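Local structure of dipeptidase (Streptococcus thermophilus, 3PEB) at residues Ile23-Val28 / Phe104-Val109; Asn52-Leu57 / Asp72-Gly77; Ile97-Ala102 / Arg122-Thr127. The protein is the creatinase/prolidase-type N-terminal domain of a peptidase M24B family enzyme that, at full length, probably hydrolyses dipeptides with manganese as cofactor. All blocks are in the same frame, centred on the assembly; numbering follows the deposited sequence.

Interaction 1 (Ile23-Val28 / Phe104-Val109). With EDO (1,2-ethanediol), chain E.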
ATOM      1  N   ILE A  23       2.437   3.281  -2.064  1.00 21.94           N
ATOM      2  CA  ILE A  23       2.178   1.849  -1.919  1.00 22.06           C
ATOM      3  C   ILE A  23       3.173   1.331  -0.907  1.00 23.02           C
ATOM      4  O   ILE A  23       4.376   1.274  -1.176  1.00 23.94           O
ATOM      5  CB  ILE A  23       2.334   1.070  -3.264  1.00 22.89           C
ATOM      6  CG1 ILE A  23       1.382   1.639  -4.311  1.00 22.50           C
ATOM      7  CG2 ILE A  23       2.063  -0.456  -3.035  1.00 22.67           C
ATOM      8  CD1 ILE A  23       1.513   0.988  -5.723  1.00 25.26           C
ATOM      9  N   VAL A  24       2.661   0.962   0.263  1.00 23.31           N
ATOM     10  CA  VAL A  24       3.460   0.509   1.381  1.00 23.51           C
ATOM     11  C   VAL A  24       3.397  -1.011   1.399  1.00 23.83           C
ATOM     12  O   VAL A  24       2.308  -1.591   1.414  1.00 23.68           O
ATOM     13  CB  VAL A  24       2.935   1.128   2.712  1.00 23.82           C
ATOM     14  CG1 VAL A  24       3.699   0.583   3.944  1.00 24.26           C
ATOM     15  CG2 VAL A  24       3.063   2.669   2.670  1.00 24.20           C
ATOM     16  N   SER A  25       4.572  -1.643   1.379  1.00 24.21           N
ATOM     17  CA  SER A  25       4.682  -3.079   1.302  1.00 23.65           C
ATOM     18  C   SER A  25       5.374  -3.742   2.485  1.00 24.86           C
ATOM     19  O   SER A  25       5.151  -4.936   2.719  1.00 25.38           O
ATOM     20  CB  SER A  25       5.436  -3.488   0.024  1.00 23.09           C
ATOM     21  OG  SER A  25       6.699  -2.876  -0.031  1.00 23.55           O
ATOM     22  N   ASP A  26       6.226  -3.016   3.205  1.00 24.46           N
ATOM     23  CA  ASP A  26       6.990  -3.594   4.292  1.00 25.16           C
ATOM     24  C   ASP A  26       6.038  -3.789   5.455  1.00 25.84           C
ATOM     25  O   ASP A  26       5.405  -2.820   5.894  1.00 24.36           O
ATOM     26  CB  ASP A  26       8.138  -2.633   4.686  1.00 25.79           C
ATOM     27  CG  ASP A  26       9.074  -3.229   5.700  1.00 29.10           C
ATOM     28  OD1 ASP A  26       8.688  -4.185   6.412  1.00 28.84           O
ATOM     29  OD2 ASP A  26      10.233  -2.778   5.743  1.00 30.50           O
ATOM     30  N   PRO A  27       5.891  -5.044   5.948  1.00 26.09           N
ATOM     31  CA  PRO A  27       4.996  -5.267   7.092  1.00 26.53           C
ATOM     32  C   PRO A  27       5.318  -4.430   8.315  1.00 27.12           C
ATOM     33  O   PRO A  27       4.408  -4.020   9.062  1.00 27.91           O
ATOM     34  CB  PRO A  27       5.180  -6.776   7.399  1.00 27.68           C
ATOM     35  CG  PRO A  27       5.564  -7.359   6.044  1.00 27.86           C
ATOM     36  CD  PRO A  27       6.500  -6.312   5.472  1.00 26.78           C
ATOM     37  N   VAL A  28       6.592  -4.135   8.517  1.00 28.16           N
ATOM     38  CA  VAL A  28       7.011  -3.273   9.627  1.00 28.94           C
ATOM     39  C   VAL A  28       6.425  -1.857   9.447  1.00 28.56           C
ATOM     40  O   VAL A  28       5.902  -1.261  10.401  1.00 28.61           O
ATOM     41  CB  VAL A  28       8.546  -3.254   9.746  1.00 30.36           C
ATOM     42  CG1 VAL A  28       8.996  -2.265  10.806  1.00 32.90           C
ATOM     43  CG2 VAL A  28       9.080  -4.694  10.067  1.00 31.74           C
ATOM     44  N   PHE A 104      11.393   0.939  -2.079  1.00 25.48           N
ATOM     45  CA  PHE A 104      12.329   0.224  -2.968  1.00 26.62           C
ATOM     46  C   PHE A 104      13.257  -0.720  -2.218  1.00 28.30           C
ATOM     47  O   PHE A 104      13.752  -1.665  -2.819  1.00 28.75           O
ATOM     48  CB  PHE A 104      13.179   1.188  -3.783  1.00 28.07           C
ATOM     49  CG  PHE A 104      12.446   1.888  -4.928  1.00 28.58           C
ATOM     50  CD1 PHE A 104      11.073   1.786  -5.124  1.00 29.15           C
ATOM     51  CD2 PHE A 104      13.184   2.678  -5.812  1.00 31.64           C
ATOM     52  CE1 PHE A 104      10.462   2.459  -6.184  1.00 29.92           C
ATOM     53  CE2 PHE A 104      12.579   3.347  -6.848  1.00 31.47           C
ATOM     54  CZ  PHE A 104      11.218   3.261  -7.024  1.00 29.78           C
ATOM     55  N   ASP A 105      13.518  -0.473  -0.930  1.00 28.36           N
ATOM     56  CA  ASP A 105      14.351  -1.383  -0.160  1.00 29.80           C
ATOM     57  C   ASP A 105      13.578  -2.646   0.226  1.00 28.03           C
ATOM     58  O   ASP A 105      14.188  -3.661   0.543  1.00 29.53           O
ATOM     59  CB  ASP A 105      14.931  -0.712   1.109  1.00 31.03           C
ATOM     60  CG  ASP A 105      16.119   0.203   0.835  1.00 36.09           C
ATOM     61  OD1 ASP A 105      16.437   0.556  -0.329  1.00 38.91           O
ATOM     62  OD2 ASP A 105      16.754   0.604   1.838  1.00 37.58           O
ATOM     63  N   ASN A 106      12.254  -2.623   0.168  1.00 26.84           N
ATOM     64  CA  ASN A 106      11.441  -3.746   0.590  1.00 26.27           C
ATOM     65  C   ASN A 106      10.903  -4.575  -0.582  1.00 26.22           C
ATOM     66  O   ASN A 106      10.916  -5.797  -0.524  1.00 26.51           O
ATOM     67  CB  ASN A 106      10.245  -3.303   1.453  1.00 25.69           C
ATOM     68  CG  ASN A 106       9.313  -4.463   1.804  1.00 26.70           C
ATOM     69  OD1 ASN A 106       8.235  -4.611   1.229  1.00 25.98           O
ATOM     70  ND2 ASN A 106       9.769  -5.334   2.727  1.00 26.86           N
ATOM     71  N   LEU A 107      10.379  -3.910  -1.599  1.00 25.27           N
ATOM     72  CA  LEU A 107       9.799  -4.582  -2.754  1.00 25.73           C
ATOM     73  C   LEU A 107      10.844  -5.363  -3.512  1.00 25.68           C
ATOM     74  O   LEU A 107      11.902  -4.839  -3.829  1.00 28.36           O
ATOM     75  CB  LEU A 107       9.225  -3.608  -3.767  1.00 26.03           C
ATOM     76  CG  LEU A 107       7.903  -2.966  -3.586  1.00 27.39           C
ATOM     77  CD1 LEU A 107       7.697  -2.025  -4.807  1.00 28.11           C
ATOM     78  CD2 LEU A 107       6.725  -3.976  -3.386  1.00 25.21           C
ATOM     79  N   ASN A 108      10.562  -6.619  -3.780  1.00 24.61           N
ATOM     80  CA  ASN A 108      11.372  -7.366  -4.725  1.00 24.60           C
ATOM     81  C   ASN A 108      10.950  -7.057  -6.148  1.00 23.94           C
ATOM     82  O   ASN A 108       9.938  -6.415  -6.358  1.00 23.03           O
ATOM     83  CB  ASN A 108      11.456  -8.850  -4.374  1.00 25.71           C
ATOM     84  CG  ASN A 108      10.132  -9.580  -4.524  1.00 26.17           C
ATOM     85  OD1 ASN A 108       9.188  -9.043  -5.063  1.00 28.83           O
ATOM     86  ND2 ASN A 108      10.069 -10.798  -3.989  1.00 27.14           N
ATOM     87  N   VAL A 109      11.741  -7.488  -7.116  1.00 23.82           N
ATOM     88  CA  VAL A 109      11.480  -7.166  -8.516  1.00 25.16           C
ATOM     89  C   VAL A 109      10.171  -7.845  -8.985  1.00 24.61           C
ATOM     90  O   VAL A 109       9.402  -7.245  -9.737  1.00 24.76           O
ATOM     91  CB  VAL A 109      12.674  -7.526  -9.395  1.00 27.16           C
ATOM     92  CG1 VAL A 109      12.314  -7.440 -10.902  1.00 29.04           C
ATOM     93  CG2 VAL A 109      13.884  -6.605  -9.054  1.00 28.46           C
TER
HETATM   94  C1  EDO E 138      13.658  -7.492  -0.633  0.50 57.72           C
HETATM   95  O1  EDO E 138      12.915  -7.400   0.586  0.50 58.33           O
HETATM   96  C2  EDO E 138      13.376  -8.807  -1.345  0.50 57.70           C
HETATM   97  O2  EDO E 138      14.271  -9.831  -0.902  0.50 58.17           O
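The side-chain amide of Asn106 stacks on the carboxylate of Asp26. The two planes are 10° apart. Asp26 CB sits over one face of the amide, 3.6 Å from Asn106 CG. The hydroxyl of Ser25 meets the amide oxygen, Asn106 OD1, from a little out of the carbonyl plane. The carboxylate has the amide on one face, and the backbone N of Val28 approaches from the side of the other. Val28 N donates to Asp26 OD1 over 3.0 Å, from well above the carboxylate plane. Asp26 is the N-cap residue right before helix 27-34, two residues after strand 21-24 ends. The motif thus joins a strand-to-helix turn to the loop that follows strand 96-102.

One hydrogen bond links the segments. Ser25 OG donates to Asn106 OD1 over 2.6 Å, tilted 18° from the carbonyl plane. The Ser25 torsion (chi1 56°) places OG between the backbone N and the carbonyl carbon, and this directs it at Asn106 OD1. Asp26 N lies 3.2 Å from Asn106 OD1, but it sits above the amide and the angle is too poor for a bond. That N-H and the one of Ser25 are taken by Glu103 OE1 instead.

The CD2 branch of Leu107 packs against the Ser25 side chain, 3.5 Å from OG and 3.7 Å from CB. Phe46, Phe112 and Leu115 also pack on this leucine. Asn108 caps the next helix, 109-118, by accepting from Lys111 N. An ethanediol, probably from the crystallisation liquor, donates through its O1 to Asn106 O over 2.8 Å.

Interaction 2 (Asn52-Leu57 / Asp72-Gly77). With EDO (1,2-ethanediol), chain D.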
ATOM      1  N   ASN A  52      -5.406  11.996  -1.786  1.00 24.97           N
ATOM      2  CA  ASN A  52      -6.696  12.667  -1.542  1.00 26.05           C
ATOM      3  C   ASN A  52      -7.887  11.708  -1.637  1.00 26.54           C
ATOM      4  O   ASN A  52      -8.929  12.084  -2.129  1.00 27.37           O
ATOM      5  CB  ASN A  52      -6.892  13.865  -2.485  1.00 26.35           C
ATOM      6  CG  ASN A  52      -7.992  14.802  -2.034  1.00 28.51           C
ATOM      7  OD1 ASN A  52      -8.041  15.184  -0.861  1.00 30.49           O
ATOM      8  ND2 ASN A  52      -8.857  15.244  -2.967  1.00 27.61           N
ATOM      9  N   ARG A  53      -7.710  10.475  -1.148  1.00 26.47           N
ATOM     10  CA  ARG A  53      -8.793   9.520  -0.955  1.00 27.75           C
ATOM     11  C   ARG A  53      -8.459   8.744   0.321  1.00 28.07           C
ATOM     12  O   ARG A  53      -7.315   8.748   0.758  1.00 27.56           O
ATOM     13  CB  ARG A  53      -8.859   8.477  -2.084  1.00 28.05           C
ATOM     14  CG  ARG A  53      -8.973   8.979  -3.496  1.00 28.77           C
ATOM     15  CD  ARG A  53      -8.690   7.887  -4.510  1.00 29.84           C
ATOM     16  NE  ARG A  53      -8.869   8.364  -5.880  1.00 29.81           N
ATOM     17  CZ  ARG A  53      -9.976   8.229  -6.603  1.00 33.91           C
ATOM     18  NH1 ARG A  53     -11.033   7.596  -6.119  1.00 35.82           N
ATOM     19  NH2 ARG A  53     -10.012   8.717  -7.831  1.00 34.48           N
ATOM     20  N   GLU A  54      -9.448   8.058   0.876  1.00 28.75           N
ATOM     21  CA  GLU A  54      -9.182   7.173   2.000  0.50 28.40           C
ATOM     22  C   GLU A  54      -8.239   6.049   1.561  1.00 26.97           C
ATOM     23  O   GLU A  54      -8.214   5.650   0.392  1.00 25.65           O
ATOM     24  CB  GLU A  54     -10.465   6.620   2.617  0.50 30.12           C
ATOM     25  CG  GLU A  54     -11.260   5.679   1.738  0.50 29.88           C
ATOM     26  CD  GLU A  54     -12.473   5.114   2.445  0.50 32.31           C
ATOM     27  OE1 GLU A  54     -13.353   4.581   1.755  0.50 29.91           O
ATOM     28  OE2 GLU A  54     -12.539   5.184   3.692  0.50 36.61           O
ATOM     29  N   PRO A  55      -7.440   5.562   2.491  1.00 26.30           N
ATOM     30  CA  PRO A  55      -6.579   4.439   2.133  1.00 24.88           C
ATOM     31  C   PRO A  55      -7.376   3.128   1.925  1.00 25.05           C
ATOM     32  O   PRO A  55      -8.560   3.064   2.268  1.00 23.82           O
ATOM     33  CB  PRO A  55      -5.668   4.291   3.365  1.00 26.13           C
ATOM     34  CG  PRO A  55      -6.015   5.317   4.298  1.00 27.81           C
ATOM     35  CD  PRO A  55      -7.295   5.950   3.910  1.00 26.93           C
ATOM     36  N   ALA A  56      -6.703   2.106   1.380  1.00 24.14           N
ATOM     37  CA  ALA A  56      -7.215   0.741   1.348  1.00 23.66           C
ATOM     38  C   ALA A  56      -6.073  -0.217   1.611  1.00 23.69           C
ATOM     39  O   ALA A  56      -4.944   0.004   1.162  1.00 23.19           O
ATOM     40  CB  ALA A  56      -7.859   0.439  -0.021  1.00 24.04           C
ATOM     41  N   LEU A  57      -6.384  -1.308   2.307  1.00 23.67           N
ATOM     42  CA  LEU A  57      -5.416  -2.370   2.565  1.00 23.15           C
ATOM     43  C   LEU A  57      -5.857  -3.612   1.820  1.00 23.55           C
ATOM     44  O   LEU A  57      -7.017  -4.004   1.895  1.00 23.83           O
ATOM     45  CB  LEU A  57      -5.346  -2.705   4.062  1.00 23.30           C
ATOM     46  CG  LEU A  57      -4.384  -3.845   4.495  1.00 24.29           C
ATOM     47  CD1 LEU A  57      -2.927  -3.489   4.287  1.00 23.06           C
ATOM     48  CD2 LEU A  57      -4.653  -4.233   5.968  1.00 25.71           C
ATOM     49  N   ASP A  72     -10.066   1.537  10.203  1.00 37.06           N
ATOM     50  CA  ASP A  72     -11.298   2.223   9.906  1.00 40.06           C
ATOM     51  C   ASP A  72     -11.390   2.682   8.462  1.00 38.23           C
ATOM     52  O   ASP A  72     -12.053   3.651   8.157  1.00 39.47           O
ATOM     53  CB  ASP A  72     -11.474   3.398  10.860  1.00 42.92           C
ATOM     54  CG  ASP A  72     -12.785   3.369  11.502  1.00 50.53           C
ATOM     55  OD1 ASP A  72     -13.600   4.270  11.185  1.00 61.58           O
ATOM     56  OD2 ASP A  72     -13.027   2.408  12.290  1.00 57.78           O
ATOM     57  N   PHE A  73     -10.690   1.991   7.581  1.00 34.90           N
ATOM     58  CA  PHE A  73     -10.799   2.206   6.148  1.00 33.22           C
ATOM     59  C   PHE A  73     -10.914   0.844   5.469  1.00 32.23           C
ATOM     60  O   PHE A  73     -10.753  -0.187   6.134  1.00 32.34           O
ATOM     61  CB  PHE A  73      -9.613   3.021   5.623  1.00 32.02           C
ATOM     62  CG  PHE A  73      -8.262   2.477   6.007  1.00 30.38           C
ATOM     63  CD1 PHE A  73      -7.691   1.424   5.310  1.00 29.60           C
ATOM     64  CD2 PHE A  73      -7.544   3.054   7.054  1.00 31.85           C
ATOM     65  CE1 PHE A  73      -6.459   0.938   5.670  1.00 28.72           C
ATOM     66  CE2 PHE A  73      -6.301   2.583   7.414  1.00 32.31           C
ATOM     67  CZ  PHE A  73      -5.754   1.511   6.723  1.00 29.10           C
ATOM     68  N   PRO A  74     -11.233   0.826   4.162  1.00 31.42           N
ATOM     69  CA  PRO A  74     -11.544  -0.438   3.503  1.00 30.70           C
ATOM     70  C   PRO A  74     -10.385  -1.464   3.461  1.00 28.53           C
ATOM     71  O   PRO A  74      -9.233  -1.106   3.240  1.00 26.46           O
ATOM     72  CB  PRO A  74     -11.889  -0.005   2.079  1.00 31.92           C
ATOM     73  CG  PRO A  74     -12.518   1.384   2.276  1.00 32.67           C
ATOM     74  CD  PRO A  74     -11.616   1.985   3.323  1.00 31.43           C
ATOM     75  N   VAL A  75     -10.739  -2.717   3.709  1.00 27.19           N
ATOM     76  CA  VAL A  75      -9.805  -3.851   3.615  1.00 26.04           C
ATOM     77  C   VAL A  75     -10.413  -4.806   2.584  1.00 26.68           C
ATOM     78  O   VAL A  75     -11.627  -5.099   2.618  1.00 27.90           O
ATOM     79  CB  VAL A  75      -9.651  -4.562   4.950  1.00 26.59           C
ATOM     80  CG1 VAL A  75      -8.705  -5.776   4.795  1.00 25.52           C
ATOM     81  CG2 VAL A  75      -9.115  -3.598   6.030  1.00 26.78           C
ATOM     82  N   PHE A  76      -9.585  -5.297   1.665  1.00 25.95           N
ATOM     83  CA  PHE A  76     -10.015  -6.306   0.731  1.00 26.26           C
ATOM     84  C   PHE A  76      -8.915  -7.335   0.520  1.00 26.24           C
ATOM     85  O   PHE A  76      -7.769  -7.109   0.917  1.00 24.15           O
ATOM     86  CB  PHE A  76     -10.560  -5.741  -0.581  1.00 26.75           C
ATOM     87  CG  PHE A  76      -9.542  -5.075  -1.488  1.00 25.43           C
ATOM     88  CD1 PHE A  76      -8.766  -4.020  -1.067  1.00 27.47           C
ATOM     89  CD2 PHE A  76      -9.428  -5.491  -2.814  1.00 28.15           C
ATOM     90  CE1 PHE A  76      -7.863  -3.405  -1.938  1.00 27.05           C
ATOM     91  CE2 PHE A  76      -8.562  -4.844  -3.708  1.00 28.16           C
ATOM     92  CZ  PHE A  76      -7.780  -3.823  -3.278  1.00 27.09           C
ATOM     93  N   GLY A  77      -9.293  -8.471  -0.017  1.00 27.14           N
ATOM     94  CA  GLY A  77      -8.328  -9.592  -0.161  1.00 27.00           C
ATOM     95  C   GLY A  77      -8.533 -10.578  -1.284  1.00 27.84           C
ATOM     96  O   GLY A  77      -9.358 -10.387  -2.166  1.00 28.64           O
TER
HETATM   97  C1  EDO D 137     -13.616   7.582 -10.050  1.00 66.05           C
HETATM   98  O1  EDO D 137     -12.424   8.202  -9.550  1.00 65.41           O
HETATM   99  C2  EDO D 137     -14.260   6.801  -8.910  1.00 65.08           C
HETATM  100  O2  EDO D 137     -13.523   7.067  -7.714  1.00 61.80           O
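With chi1 at 52°, Phe73 CG lies between its own backbone N and carbonyl carbon, and the ring lies against Pro55. Pro55 CB stands over the ring centre, 4.0 Å from the Phe73 centroid and 9° off the normal, a CH-pi contact. Leu57 N meets the same ring at its edge. A similar torsion in Phe76 (chi1 69°) brings its CD1 to 3.4 Å from Leu57 O.

The backbones pair as parallel strands. Leu57 bonds on both sides of Val75. Its N donates to Pro74 O over 3.0 Å, in the carbonyl plane. Its O accepts from Phe76 N over 2.9 Å, and Val75 CA adds a CA-H...O contact to that oxygen. Pro55 O is buried without a polar partner, and Phe73 CB lies 3.5 Å from it.

This is the strand pair of a beta-alpha-beta crossover made by strand 56-60, helix 64-70 and strand 75-78. Helix 64-70 covers Leu57 and Val75 through Ala67. Strand 46-50 flanks strand 56-60 on its other side, and Leu47 touches both Leu57 and Phe73. Helix 6-16 reaches Pro55 with Arg11 and Phe73 with Leu7.

Interaction 3 (Ile97-Ala102 / Arg122-Thr127); sequences IPIIYA and RFENLT. With EDO (1,2-ethanediol), chain J.
Leu126 N donates to Ala102 O over 2.7 Å, the shortest polar bond between the segments. The N-H points almost straight at the oxygen, though from well above the carbonyl plane. Asn125 CA adds a CA-H...O contact to Ala102 O. Four more backbone bonds run back from here, as expected for parallel strands. Ile100 bonds on both sides of Phe123: its N donates to Arg122 O, and its O accepts from Glu124 N over 2.8 Å.

On one face lie Ile99, Tyr101, Arg122 and Glu124. Glu124 CB sits over the Tyr101 ring, offset toward the rim and 3.5 Å from CE2, a CH-pi contact. A bend at chi3 (89°) turns the Arg122 guanidinium toward Glu124. Arg122 NE then makes a 3.0 Å salt bridge to Glu124 OE2, in the guanidinium plane and on the anti lone pair. Ile99 CG1 covers one face of that guanidinium.

On the other face, Ile100 CB lies over the Phe123 ring and Ala102 CB meets its edge, 4.0 Å from CD2.

The pair belongs to the beta-alpha-beta unit of strand 96-102, helix 109-118 and strand 122-125. Phe112 of that helix packs T-shaped on Phe123. Phe13 of helix 6-16 does the same with Tyr101. Strand 21-24 flanks strand 96-102 on its other side. After strand 122-125, Leu126 leads into helix 127-133.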
ATOM      1  N   ILE A  97      -2.004   7.028 -11.916  1.00 36.35           N
ATOM      2  CA  ILE A  97      -1.441   8.029 -11.024  1.00 35.16           C
ATOM      3  C   ILE A  97      -0.078   8.336 -11.578  1.00 34.74           C
ATOM      4  O   ILE A  97       0.760   7.447 -11.633  1.00 35.24           O
ATOM      5  CB  ILE A  97      -1.329   7.480  -9.600  1.00 33.93           C
ATOM      6  CG1 ILE A  97      -2.707   7.090  -9.059  1.00 36.50           C
ATOM      7  CG2 ILE A  97      -0.668   8.473  -8.648  1.00 32.11           C
ATOM      8  CD1 ILE A  97      -2.671   5.810  -8.386  1.00 37.51           C
ATOM      9  N   PRO A  98       0.162   9.585 -11.993  1.00 34.97           N
ATOM     10  CA  PRO A  98       1.428   9.888 -12.642  1.00 35.18           C
ATOM     11  C   PRO A  98       2.702   9.569 -11.860  1.00 33.34           C
ATOM     12  O   PRO A  98       3.665   9.083 -12.449  1.00 32.26           O
ATOM     13  CB  PRO A  98       1.330  11.380 -12.916  1.00 36.50           C
ATOM     14  CG  PRO A  98      -0.120  11.620 -13.105  1.00 37.84           C
ATOM     15  CD  PRO A  98      -0.805  10.691 -12.140  1.00 36.42           C
ATOM     16  N   ILE A  99       2.718   9.851 -10.561  1.00 31.79           N
ATOM     17  CA  ILE A  99       3.871   9.553  -9.726  1.00 30.07           C
ATOM     18  C   ILE A  99       3.432   8.746  -8.513  1.00 28.43           C
ATOM     19  O   ILE A  99       2.544   9.176  -7.748  1.00 26.92           O
ATOM     20  CB  ILE A  99       4.590  10.830  -9.265  1.00 30.84           C
ATOM     21  CG1 ILE A  99       5.017  11.688 -10.465  1.00 34.22           C
ATOM     22  CG2 ILE A  99       5.776  10.462  -8.386  1.00 29.70           C
ATOM     23  CD1 ILE A  99       5.555  13.050 -10.113  1.00 36.16           C
ATOM     24  N   ILE A 100       4.030   7.564  -8.348  1.00 26.60           N
ATOM     25  CA  ILE A 100       3.675   6.662  -7.268  1.00 25.57           C
ATOM     26  C   ILE A 100       4.893   6.391  -6.415  1.00 24.94           C
ATOM     27  O   ILE A 100       5.956   6.046  -6.952  1.00 25.76           O
ATOM     28  CB  ILE A 100       3.130   5.336  -7.816  1.00 25.57           C
ATOM     29  CG1 ILE A 100       1.885   5.592  -8.667  1.00 28.10           C
ATOM     30  CG2 ILE A 100       2.826   4.335  -6.683  1.00 24.62           C
ATOM     31  CD1 ILE A 100       1.395   4.380  -9.423  1.00 28.31           C
ATOM     32  N   TYR A 101       4.752   6.521  -5.091  1.00 24.00           N
ATOM     33  CA  TYR A 101       5.854   6.219  -4.186  1.00 24.09           C
ATOM     34  C   TYR A 101       5.733   4.779  -3.673  1.00 23.52           C
ATOM     35  O   TYR A 101       4.657   4.339  -3.334  1.00 24.08           O
ATOM     36  CB  TYR A 101       5.937   7.215  -3.019  1.00 24.43           C
ATOM     37  CG  TYR A 101       6.731   8.441  -3.397  1.00 26.22           C
ATOM     38  CD1 TYR A 101       6.138   9.481  -4.103  1.00 27.24           C
ATOM     39  CD2 TYR A 101       8.093   8.530  -3.100  1.00 27.15           C
ATOM     40  CE1 TYR A 101       6.877  10.588  -4.490  1.00 29.51           C
ATOM     41  CE2 TYR A 101       8.838   9.622  -3.471  1.00 28.29           C
ATOM     42  CZ  TYR A 101       8.224  10.659  -4.169  1.00 29.05           C
ATOM     43  OH  TYR A 101       8.962  11.735  -4.552  1.00 29.74           O
ATOM     44  N   ALA A 102       6.860   4.074  -3.602  1.00 23.56           N
ATOM     45  CA  ALA A 102       6.889   2.702  -3.098  1.00 22.95           C
ATOM     46  C   ALA A 102       8.203   2.456  -2.372  1.00 23.31           C
ATOM     47  O   ALA A 102       9.170   3.222  -2.518  1.00 24.28           O
ATOM     48  CB  ALA A 102       6.670   1.681  -4.247  1.00 23.09           C
ATOM     49  N   ARG A 122       4.906   6.495 -12.968  1.00 36.93           N
ATOM     50  CA  ARG A 122       6.313   6.473 -12.644  1.00 37.07           C
ATOM     51  C   ARG A 122       6.480   6.232 -11.158  1.00 33.92           C
ATOM     52  O   ARG A 122       5.831   6.898 -10.334  1.00 31.80           O
ATOM     53  CB  ARG A 122       6.937   7.833 -12.992  1.00 39.29           C
ATOM     54  CG  ARG A 122       8.414   7.885 -12.690  1.00 44.59           C
ATOM     55  CD  ARG A 122       9.071   9.122 -13.250  1.00 50.88           C
ATOM     56  NE  ARG A 122       9.031  10.235 -12.301  1.00 53.79           N
ATOM     57  CZ  ARG A 122       8.355  11.367 -12.469  1.00 57.32           C
ATOM     58  NH1 ARG A 122       7.621  11.582 -13.560  1.00 60.28           N
ATOM     59  NH2 ARG A 122       8.422  12.307 -11.533  1.00 58.52           N
ATOM     60  N   PHE A 123       7.370   5.312 -10.805  1.00 31.48           N
ATOM     61  CA  PHE A 123       7.598   5.001  -9.417  1.00 29.58           C
ATOM     62  C   PHE A 123       8.832   5.725  -8.869  1.00 29.91           C
ATOM     63  O   PHE A 123       9.881   5.831  -9.532  1.00 30.63           O
ATOM     64  CB  PHE A 123       7.755   3.496  -9.215  1.00 29.57           C
ATOM     65  CG  PHE A 123       6.466   2.725  -9.283  1.00 28.98           C
ATOM     66  CD1 PHE A 123       5.876   2.425 -10.501  1.00 31.78           C
ATOM     67  CD2 PHE A 123       5.889   2.241  -8.128  1.00 30.38           C
ATOM     68  CE1 PHE A 123       4.694   1.681 -10.552  1.00 31.35           C
ATOM     69  CE2 PHE A 123       4.701   1.489  -8.167  1.00 29.98           C
ATOM     70  CZ  PHE A 123       4.107   1.226  -9.377  1.00 31.41           C
ATOM     71  N   GLU A 124       8.701   6.175  -7.632  1.00 28.14           N
ATOM     72  CA  GLU A 124       9.753   6.846  -6.884  1.00 29.34           C
ATOM     73  C   GLU A 124       9.874   6.184  -5.529  1.00 28.14           C
ATOM     74  O   GLU A 124       8.953   5.509  -5.089  1.00 27.62           O
ATOM     75  CB  GLU A 124       9.439   8.328  -6.683  1.00 30.51           C
ATOM     76  CG  GLU A 124       9.381   9.166  -7.974  1.00 33.83           C
ATOM     77  CD  GLU A 124      10.729   9.358  -8.652  1.00 41.52           C
ATOM     78  OE1 GLU A 124      11.783   9.059  -8.036  1.00 43.88           O
ATOM     79  OE2 GLU A 124      10.730   9.817  -9.821  1.00 45.34           O
ATOM     80  N   ASN A 125      11.018   6.381  -4.877  1.00 28.44           N
ATOM     81  CA  ASN A 125      11.373   5.655  -3.653  1.00 28.37           C
ATOM     82  C   ASN A 125      10.888   6.356  -2.359  1.00 27.58           C
ATOM     83  O   ASN A 125      11.293   7.461  -2.068  1.00 28.44           O
ATOM     84  CB  ASN A 125      12.883   5.506  -3.579  1.00 29.59           C
ATOM     85  CG  ASN A 125      13.333   4.530  -2.527  1.00 30.30           C
ATOM     86  OD1 ASN A 125      12.523   3.827  -1.910  1.00 26.22           O
ATOM     87  ND2 ASN A 125      14.668   4.428  -2.358  1.00 31.34           N
ATOM     88  N   LEU A 126      10.033   5.667  -1.617  1.00 26.07           N
ATOM     89  CA  LEU A 126       9.472   6.099  -0.329  1.00 25.32           C
ATOM     90  C   LEU A 126      10.343   5.736   0.854  1.00 25.66           C
ATOM     91  O   LEU A 126      10.144   6.264   1.955  1.00 25.86           O
ATOM     92  CB  LEU A 126       8.118   5.427  -0.119  1.00 24.47           C
ATOM     93  CG  LEU A 126       7.213   5.940   1.019  1.00 25.13           C
ATOM     94  CD1 LEU A 126       6.822   7.413   0.786  1.00 27.14           C
ATOM     95  CD2 LEU A 126       5.987   5.035   1.091  1.00 24.36           C
ATOM     96  N   THR A 127      11.310   4.832   0.665  1.00 27.05           N
ATOM     97  CA  THR A 127      12.040   4.295   1.799  1.00 28.01           C
ATOM     98  C   THR A 127      12.764   5.369   2.626  1.00 29.39           C
ATOM     99  O   THR A 127      12.732   5.327   3.864  1.00 29.92           O
ATOM    100  CB  THR A 127      13.007   3.129   1.366  1.00 28.63           C
ATOM    101  OG1 THR A 127      12.238   1.957   1.057  1.00 28.74           O
ATOM    102  CG2 THR A 127      13.973   2.801   2.518  1.00 30.44           C
TER
HETATM  103  C1  EDO J 143       9.797   3.143 -13.561  1.00 66.01           C
HETATM  104  O1  EDO J 143       8.886   3.888 -12.751  1.00 60.79           O
HETATM  105  C2  EDO J 143       8.999   2.476 -14.675  1.00 66.45           C
HETATM  106  O2  EDO J 143       7.592   2.732 -14.502  1.00 67.01           O

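In the fold
All three contacts reach one mixed sheet. Interactions 2 and 3 include its two outermost strands, 75-78 and 122-125, and their centres are about 18 Å apart. Interaction 1 is at the end of one of the two middle strands, 21-24; its centre is about 12 Å from that of interaction 3. These two touch: Ile23 N lies 2.8 Å from Tyr101 O, and Phe104 N lies 3.1 Å from Asn125 OD1, both probable hydrogen bonds. Interaction 2 touches neither. In each beta-alpha-beta unit the residues between the two strands bind a sodium ion: Ser68 and Leu71 in that of interaction 2, Gln116 and Phe119 in that of interaction 3. The side chain of Phe123 is about 5 Å from a sodium ion.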